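Local coordinates for protein exoribonuclease II, mitochondrial (Candida glabrata, PDB 6F3H) that degrades RNA from its 3' end in mitochondria as the exoribonuclease component of the mtEXO degradosome, binding magnesium, at residues A[223-226]-A[230-233]; A[475-478]-A[482-485]; A[594-599]-A[784-789]. The protein carries 1 engineered substitution. One frame throughout, in Å; residues are numbered along the deposited sequence.

Interaction 1: residues A[223-226]-A[230-233]; sequences REQQ and LWGS
The indole of W231 turns its pyrrole edge to the end of helix 212-226. Q225 OE1 lies at that edge, near the ring plane, and the backbone N of Q226 also sits at the rim. From outside the contact, H156 of helix 123-159 packs against the indole edge-to-face, while V246 and V248 of strand 242-248 touch it too.

W231 NE1 donates to Q225 OE1 over 3.0 Å. The bond is nearly straight, with an N-H...O angle of 167°. It uses a lone pair in the carbonyl plane. The two side chains run alongside and point the same way, with amide and ring planes 30° apart. Q225 CB also lies 3.4 Å from W231 CD1. Just before the strand, L230 CD1 packs 3.7 Å from Q225 CB, and L230 N makes a weak bond of 3.4 Å to Q225 O.

Q226 works further along. Its extended chain brings NE2 to G232 O at 2.8 Å, in a weak, bent bond. Its OE1 takes R223 NH1 at 2.9 Å.

The contact closes a tight helix-to-strand connection, with three residues between its segments. Chemically, the buried indole N-H is satisfied by a buried glutamine. The Q226 amide has a partner at its oxygen and a weak one at its nitrogen, consistent with the modelled flip.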
loop_
_atom_site.group_PDB
_atom_site.type_symbol
_atom_site.label_atom_id
_atom_site.label_comp_id
_atom_site.label_asym_id
_atom_site.label_seq_id
_atom_site.Cartn_x
_atom_site.Cartn_y
_atom_site.Cartn_z
ATOM N N ARG A 223 -20.360 -7.060 4.925
ATOM C CA ARG A 223 -20.500 -6.032 5.947
ATOM C C ARG A 223 -21.395 -6.513 7.060
ATOM O O ARG A 223 -21.142 -6.219 8.231
ATOM C CB ARG A 223 -21.037 -4.740 5.359
ATOM C CG ARG A 223 -20.206 -4.302 4.234
ATOM C CD ARG A 223 -18.954 -3.654 4.804
ATOM N NE ARG A 223 -19.135 -2.234 5.054
ATOM C CZ ARG A 223 -19.145 -1.687 6.254
ATOM N NH1 ARG A 223 -18.989 -2.452 7.327
ATOM N NH2 ARG A 223 -19.310 -0.378 6.370
ATOM N N GLU A 224 -22.408 -7.309 6.713
ATOM C CA GLU A 224 -23.287 -7.870 7.723
ATOM C C GLU A 224 -22.549 -8.899 8.567
ATOM O O GLU A 224 -22.437 -8.746 9.786
ATOM C CB GLU A 224 -24.541 -8.457 7.061
ATOM C CG GLU A 224 -25.712 -7.454 7.059
ATOM C CD GLU A 224 -27.007 -7.955 6.414
ATOM O OE1 GLU A 224 -27.700 -7.144 5.744
ATOM O OE2 GLU A 224 -27.351 -9.141 6.598
ATOM N N GLN A 225 -21.954 -9.903 7.941
ATOM C CA GLN A 225 -21.265 -10.868 8.787
ATOM C C GLN A 225 -19.995 -10.300 9.419
ATOM O O GLN A 225 -19.433 -10.938 10.311
ATOM C CB GLN A 225 -20.984 -12.125 7.988
ATOM C CG GLN A 225 -22.209 -12.633 7.291
ATOM C CD GLN A 225 -22.092 -14.095 6.974
ATOM O OE1 GLN A 225 -20.990 -14.626 6.832
ATOM N NE2 GLN A 225 -23.223 -14.770 6.893
ATOM N N GLN A 226 -19.535 -9.121 8.984
ATOM C CA GLN A 226 -18.470 -8.442 9.704
ATOM C C GLN A 226 -18.863 -8.184 11.132
ATOM O O GLN A 226 -18.016 -8.181 12.033
ATOM C CB GLN A 226 -18.130 -7.113 9.070
ATOM C CG GLN A 226 -17.099 -7.157 8.012
ATOM C CD GLN A 226 -16.860 -5.798 7.458
ATOM O OE1 GLN A 226 -17.491 -4.836 7.882
ATOM N NE2 GLN A 226 -15.936 -5.694 6.521
ATOM N N LEU A 230 -16.657 -12.365 11.658
ATOM C CA LEU A 230 -16.398 -13.455 10.738
ATOM C C LEU A 230 -15.480 -13.046 9.593
ATOM O O LEU A 230 -14.788 -13.897 9.027
ATOM C CB LEU A 230 -17.722 -13.970 10.173
ATOM C CG LEU A 230 -18.741 -14.515 11.154
ATOM C CD1 LEU A 230 -20.042 -14.751 10.414
ATOM C CD2 LEU A 230 -18.205 -15.796 11.768
ATOM N N TRP A 231 -15.451 -11.759 9.263
ATOM C CA TRP A 231 -14.619 -11.228 8.205
ATOM C C TRP A 231 -13.984 -9.944 8.713
ATOM O O TRP A 231 -14.548 -9.241 9.554
ATOM C CB TRP A 231 -15.443 -10.961 6.933
ATOM C CG TRP A 231 -16.409 -12.066 6.601
ATOM C CD1 TRP A 231 -17.662 -12.221 7.091
ATOM C CD2 TRP A 231 -16.189 -13.170 5.714
ATOM N NE1 TRP A 231 -18.245 -13.364 6.577
ATOM C CE2 TRP A 231 -17.358 -13.963 5.729
ATOM C CE3 TRP A 231 -15.114 -13.569 4.913
ATOM C CZ2 TRP A 231 -17.487 -15.123 4.976
ATOM C CZ3 TRP A 231 -15.243 -14.718 4.170
ATOM C CH2 TRP A 231 -16.426 -15.484 4.204
ATOM N N GLY A 232 -12.824 -9.615 8.172
ATOM C CA GLY A 232 -12.168 -8.379 8.504
ATOM C C GLY A 232 -12.681 -7.272 7.613
ATOM O O GLY A 232 -13.723 -7.382 6.972
ATOM N N SER A 233 -11.963 -6.160 7.625
ATOM C CA SER A 233 -12.322 -5.059 6.757
ATOM C C SER A 233 -12.102 -5.433 5.307
ATOM O O SER A 233 -11.174 -6.179 4.946
ATOM C CB SER A 233 -11.511 -3.808 7.075
ATOM O OG SER A 233 -11.639 -3.448 8.431
#

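Interaction 2: residues A[475-478]-A[482-485]; sequences FCNR and GKHD
K483 reaches across to the C-terminal part of the short helix 473-479 and lays its CE and NZ over the carbonyl oxygen of N477. CE lies 3.4 Å from N477 O. NZ is 3.2 Å from the same N477 O and makes a weak hydrogen bond to it. The ammonium comes in from the side of the carbonyl, with a C=O...NZ angle of about 113°.

The lysine chain is long and straight. CG sits beside the backbone N, opposite the carbonyl carbon (chi1 -55°), and the rest is extended, which spans the gap to the helix. The gap is wide: the nearest CA atoms, those of N477 and K483, are 9.4 Å apart. The N477 side chain leaves its CA away from the loop, yet NZ still lies 3.9 Å from N477 CB. N477 OD1 is 3.5 Å from K483 NZ. The two side chains meet at a slant.

Beyond the contact, R478 forms a salt bridge with E489, and the ring of F475 meets that of F435. On the loop side, the backbone of D485 bonds to S520.

This is a surface contact within the RNB domain, joining a helix to the loop that leads into strand 488-499. The K483 side chain is about 11 Å from that of the magnesium ligand D401, so it is near the active site but not part of the metal site. An ammonium group beside a carbonyl in the C-terminal part of a short helix should suit the partial negative charge expected at that end. With a single weak bond at an exposed edge, the grip on the lysine is probably modest.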
loop_
_atom_site.group_PDB
_atom_site.type_symbol
_atom_site.label_atom_id
_atom_site.label_comp_id
_atom_site.label_asym_id
_atom_site.label_seq_id
_atom_site.Cartn_x
_atom_site.Cartn_y
_atom_site.Cartn_z
ATOM N N PHE A 475 18.547 -16.065 3.313
ATOM C CA PHE A 475 18.557 -15.735 1.897
ATOM C C PHE A 475 18.990 -14.300 1.658
ATOM O O PHE A 475 19.527 -13.984 0.589
ATOM C CB PHE A 475 17.160 -15.937 1.313
ATOM C CG PHE A 475 16.728 -17.373 1.225
ATOM C CD1 PHE A 475 16.802 -18.208 2.322
ATOM C CD2 PHE A 475 16.187 -17.867 0.053
ATOM C CE1 PHE A 475 16.400 -19.519 2.241
ATOM C CE2 PHE A 475 15.779 -19.178 -0.037
ATOM C CZ PHE A 475 15.878 -20.006 1.054
ATOM N N CYS A 476 18.762 -13.419 2.630
ATOM C CA CYS A 476 19.120 -12.021 2.437
ATOM C C CYS A 476 20.627 -11.819 2.514
ATOM O O CYS A 476 21.201 -11.059 1.727
ATOM C CB CYS A 476 18.400 -11.137 3.465
ATOM S SG CYS A 476 16.589 -10.891 3.235
ATOM N N ASN A 477 21.279 -12.491 3.456
ATOM C CA ASN A 477 22.725 -12.393 3.586
ATOM C C ASN A 477 23.414 -12.871 2.325
ATOM O O ASN A 477 24.387 -12.257 1.869
ATOM C CB ASN A 477 23.163 -13.208 4.791
ATOM C CG ASN A 477 22.985 -12.447 6.072
ATOM O OD1 ASN A 477 23.103 -11.219 6.088
ATOM N ND2 ASN A 477 22.651 -13.158 7.148
ATOM N N ARG A 478 22.917 -13.966 1.744
ATOM C CA ARG A 478 23.540 -14.517 0.550
ATOM C C ARG A 478 23.312 -13.621 -0.646
ATOM O O ARG A 478 24.247 -13.301 -1.382
ATOM C CB ARG A 478 23.012 -15.914 0.236
ATOM C CG ARG A 478 23.396 -16.308 -1.162
ATOM C CD ARG A 478 23.586 -17.784 -1.366
ATOM N NE ARG A 478 24.169 -18.003 -2.690
ATOM C CZ ARG A 478 25.172 -18.842 -2.953
ATOM N NH1 ARG A 478 25.728 -19.553 -1.976
ATOM N NH2 ARG A 478 25.629 -18.960 -4.200
ATOM N N GLY A 482 26.973 -5.584 -2.129
ATOM C CA GLY A 482 27.705 -4.689 -1.274
ATOM C C GLY A 482 28.729 -5.329 -0.375
ATOM O O GLY A 482 29.374 -4.612 0.395
ATOM N N LYS A 483 28.917 -6.641 -0.450
ATOM C CA LYS A 483 29.908 -7.334 0.368
ATOM C C LYS A 483 31.247 -7.405 -0.388
ATOM O O LYS A 483 31.395 -8.166 -1.356
ATOM C CB LYS A 483 29.341 -8.692 0.782
ATOM C CG LYS A 483 27.979 -8.527 1.487
ATOM C CD LYS A 483 27.448 -9.785 2.184
ATOM C CE LYS A 483 26.103 -9.492 2.880
ATOM N NZ LYS A 483 25.807 -10.394 4.041
ATOM N N HIS A 484 32.214 -6.580 0.051
ATOM C CA HIS A 484 33.490 -6.356 -0.648
ATOM C C HIS A 484 34.279 -7.642 -0.809
ATOM O O HIS A 484 34.425 -8.413 0.145
ATOM C CB HIS A 484 34.340 -5.309 0.105
ATOM C CG HIS A 484 35.512 -4.745 -0.681
ATOM N ND1 HIS A 484 35.431 -4.394 -2.017
ATOM C CD2 HIS A 484 36.770 -4.409 -0.291
ATOM C CE1 HIS A 484 36.590 -3.904 -2.420
ATOM N NE2 HIS A 484 37.420 -3.899 -1.391
ATOM N N ASP A 485 34.834 -7.832 -2.007
ATOM C CA ASP A 485 35.604 -9.026 -2.315
ATOM C C ASP A 485 34.815 -10.268 -1.962
ATOM O O ASP A 485 35.304 -11.170 -1.284
ATOM C CB ASP A 485 36.951 -9.055 -1.598
ATOM C CG ASP A 485 37.827 -7.941 -2.002
ATOM O OD1 ASP A 485 38.084 -7.863 -3.234
ATOM O OD2 ASP A 485 38.240 -7.166 -1.112
#

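Interaction 3: residues A[594-599]-A[784-789]; sequences PTFYDQ and PEYSYA. With nucleotides of chain C.
A two-stranded antiparallel ribbon of the RNB domain, 580-584 with 593-597, meets the loop between strands 778-782 and 790-794 here. That loop belongs to the C-terminal five-stranded sheet, consistent with the S1 domain that follows the RNB domain in the RNase II family.

F596 and Y786 make the contact as a T-shaped pair. The edge of Y786 points at the face of F596. The ring centroids are 5.2 Å apart and the planes stand at 89°. Y786 CE2 lies over the centre of the F596 ring, 3.8 Å above its plane. Its neighbour Y786 CD2 is 3.8 Å from F596 CD2. F596 leaves the strand toward the loop, with CG beside the backbone N (chi1 -60°), and this presents its face to the tyrosine.

H757 of helix 725-761 sits by both rings. It meets the ring of F596, and its NE2 makes a weak hydrogen bond with Y786 OH. L758 of the same helix also touches Y786.

Just past the strand, Q599 turns to the RNA. Its NE2 donates to N1 of nucleotide A3 of chain C over 3.2 Å, with an N-H...N angle of 143°. CG lies opposite the backbone N and the chain beyond is extended, which carries the amide out to the base. A uracil base also packs on Q599.

The protein side of the contact is small and apolar, a C-H edge against a pi face, and no polar bond joins the two segments. Q599 differs: its amide N-H meets the acceptor nitrogen on the Watson-Crick edge of adenine. One bent bond is a light hold on the base, and it does not by itself show a sequence preference.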
loop_
_atom_site.group_PDB
_atom_site.type_symbol
_atom_site.label_atom_id
_atom_site.label_comp_id
_atom_site.label_asym_id
_atom_site.label_seq_id
_atom_site.Cartn_x
_atom_site.Cartn_y
_atom_site.Cartn_z
ATOM N N PRO A 594 10.497 9.712 18.770
ATOM C CA PRO A 594 10.344 10.069 17.368
ATOM C C PRO A 594 11.232 11.250 17.052
ATOM O O PRO A 594 11.318 12.218 17.812
ATOM C CB PRO A 594 8.860 10.431 17.250
ATOM C CG PRO A 594 8.358 10.599 18.647
ATOM C CD PRO A 594 9.363 10.106 19.613
ATOM N N THR A 595 11.911 11.146 15.927
ATOM C CA THR A 595 12.680 12.243 15.389
ATOM C C THR A 595 12.286 12.401 13.939
ATOM O O THR A 595 11.925 11.434 13.265
ATOM C CB THR A 595 14.157 12.010 15.555
ATOM O OG1 THR A 595 14.510 10.774 14.924
ATOM C CG2 THR A 595 14.508 11.973 17.035
ATOM N N PHE A 596 12.344 13.631 13.471
ATOM C CA PHE A 596 11.712 13.968 12.217
ATOM C C PHE A 596 12.732 14.457 11.239
ATOM O O PHE A 596 13.743 15.052 11.613
ATOM C CB PHE A 596 10.673 15.012 12.390
ATOM C CG PHE A 596 9.625 14.590 13.302
ATOM C CD1 PHE A 596 9.820 14.666 14.665
ATOM C CD2 PHE A 596 8.474 14.039 12.813
ATOM C CE1 PHE A 596 8.870 14.241 15.519
ATOM C CE2 PHE A 596 7.515 13.613 13.660
ATOM C CZ PHE A 596 7.701 13.710 15.019
ATOM N N TYR A 597 12.452 14.184 9.981
ATOM C CA TYR A 597 13.394 14.560 8.964
ATOM C C TYR A 597 12.669 14.765 7.659
ATOM O O TYR A 597 11.516 14.375 7.486
ATOM C CB TYR A 597 14.477 13.511 8.814
ATOM C CG TYR A 597 13.970 12.151 8.438
ATOM C CD1 TYR A 597 13.617 11.230 9.417
ATOM C CD2 TYR A 597 13.869 11.769 7.105
ATOM C CE1 TYR A 597 13.167 9.958 9.075
ATOM C CE2 TYR A 597 13.418 10.495 6.747
ATOM C CZ TYR A 597 13.066 9.596 7.737
ATOM O OH TYR A 597 12.615 8.339 7.396
ATOM N N ASP A 598 13.374 15.396 6.748
ATOM C CA ASP A 598 12.932 15.534 5.384
ATOM C C ASP A 598 13.611 14.460 4.560
ATOM O O ASP A 598 14.773 14.118 4.803
ATOM C CB ASP A 598 13.300 16.908 4.849
ATOM N N GLN A 599 12.883 13.925 3.592
ATOM C CA GLN A 599 13.498 13.078 2.589
ATOM C C GLN A 599 14.372 13.968 1.731
ATOM O O GLN A 599 13.931 15.034 1.282
ATOM C CB GLN A 599 12.436 12.380 1.736
ATOM C CG GLN A 599 13.026 11.599 0.572
ATOM C CD GLN A 599 12.069 11.449 -0.604
ATOM O OE1 GLN A 599 12.318 11.959 -1.704
ATOM N NE2 GLN A 599 10.949 10.780 -0.366
ATOM N N PRO A 784 2.518 21.969 7.166
ATOM C CA PRO A 784 3.671 21.997 6.279
ATOM C C PRO A 784 4.871 21.356 6.937
ATOM O O PRO A 784 5.627 20.623 6.286
ATOM C CB PRO A 784 3.864 23.491 6.033
ATOM C CG PRO A 784 2.530 24.091 6.348
ATOM C CD PRO A 784 2.042 23.314 7.499
ATOM N N GLU A 785 5.053 21.587 8.237
ATOM C CA GLU A 785 6.235 21.039 8.875
ATOM C C GLU A 785 6.176 19.518 8.972
ATOM O O GLU A 785 7.232 18.878 9.025
ATOM C CB GLU A 785 6.411 21.678 10.259
ATOM N N TYR A 786 4.984 18.918 8.938
ATOM C CA TYR A 786 4.854 17.480 9.139
ATOM C C TYR A 786 3.944 16.880 8.089
ATOM O O TYR A 786 2.825 17.360 7.877
ATOM C CB TYR A 786 4.282 17.115 10.495
ATOM C CG TYR A 786 4.998 17.657 11.684
ATOM C CD1 TYR A 786 4.756 18.948 12.147
ATOM C CD2 TYR A 786 5.924 16.874 12.355
ATOM C CE1 TYR A 786 5.411 19.423 13.261
ATOM C CE2 TYR A 786 6.579 17.335 13.455
ATOM C CZ TYR A 786 6.325 18.603 13.905
ATOM O OH TYR A 786 7.009 19.037 15.009
ATOM N N SER A 787 4.374 15.763 7.519
ATOM C CA SER A 787 3.573 15.134 6.484
ATOM C C SER A 787 2.390 14.356 7.057
ATOM O O SER A 787 1.318 14.331 6.440
ATOM C CB SER A 787 4.468 14.222 5.642
ATOM O OG SER A 787 5.403 14.976 4.883
ATOM N N TYR A 788 2.543 13.745 8.237
ATOM C CA TYR A 788 1.539 12.842 8.791
ATOM C C TYR A 788 0.745 13.466 9.916
ATOM O O TYR A 788 0.067 12.762 10.663
ATOM C CB TYR A 788 2.202 11.562 9.278
ATOM C CG TYR A 788 2.779 10.793 8.133
ATOM C CD1 TYR A 788 2.078 10.660 6.942
ATOM C CD2 TYR A 788 4.035 10.222 8.231
ATOM C CE1 TYR A 788 2.609 9.955 5.880
ATOM C CE2 TYR A 788 4.582 9.510 7.186
ATOM C CZ TYR A 788 3.869 9.378 6.008
ATOM O OH TYR A 788 4.423 8.672 4.956
ATOM N N ALA A 789 0.824 14.765 10.053
ATOM C CA ALA A 789 -0.029 15.502 10.951
ATOM C C ALA A 789 -1.106 16.108 10.066
ATOM O O ALA A 789 -0.965 17.225 9.570
ATOM C CB ALA A 789 0.753 16.558 11.716
ATOM P P A C 3 4.630 5.909 -8.122
ATOM O OP1 A C 3 4.495 4.686 -8.956
ATOM O OP2 A C 3 4.364 5.834 -6.685
ATOM O "O5'" A C 3 6.089 6.530 -8.278
ATOM C "C5'" A C 3 6.660 6.736 -9.557
ATOM C "C4'" A C 3 8.076 7.253 -9.468
ATOM O "O4'" A C 3 8.075 8.609 -8.951
ATOM C "C3'" A C 3 9.011 6.490 -8.537
ATOM O "O3'" A C 3 9.551 5.329 -9.136
ATOM C "C2'" A C 3 10.043 7.543 -8.165
ATOM O "O2'" A C 3 10.988 7.734 -9.193
ATOM C "C1'" A C 3 9.167 8.789 -8.085
ATOM N N9 A C 3 8.616 8.880 -6.744
ATOM C C8 A C 3 7.451 8.353 -6.271
ATOM N N7 A C 3 7.274 8.583 -5.004
ATOM C C5 A C 3 8.409 9.276 -4.662
ATOM C C6 A C 3 8.819 9.806 -3.459
ATOM N N6 A C 3 8.093 9.705 -2.349
ATOM N N1 A C 3 10.015 10.439 -3.460
ATOM C C2 A C 3 10.729 10.531 -4.601
ATOM N N3 A C 3 10.440 10.066 -5.806
ATOM C C4 A C 3 9.260 9.451 -5.725
#

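How the interactions relate
The three contacts are separate and follow one another along the chain. The centres of interactions 1 and 2 are about 44 Å apart. Those of interactions 1 and 3 are about 35 Å apart, and those of interactions 2 and 3 about 33 Å. Interactions 1 and 2 lie on opposite sides of the chain's centre. Interaction 3 alone touches RNA directly. The nearest atom of interaction 2 is about 9 Å from the nucleic acid, and the K483 side chain is about 12 Å from the bound magnesium ion. Interaction 1 is remote from the metal site, with its nearest atom about 16 Å from the RNA. Interactions 2 and 3 share the RNB domain, through both segments of 2 and the 594-599 segment of 3.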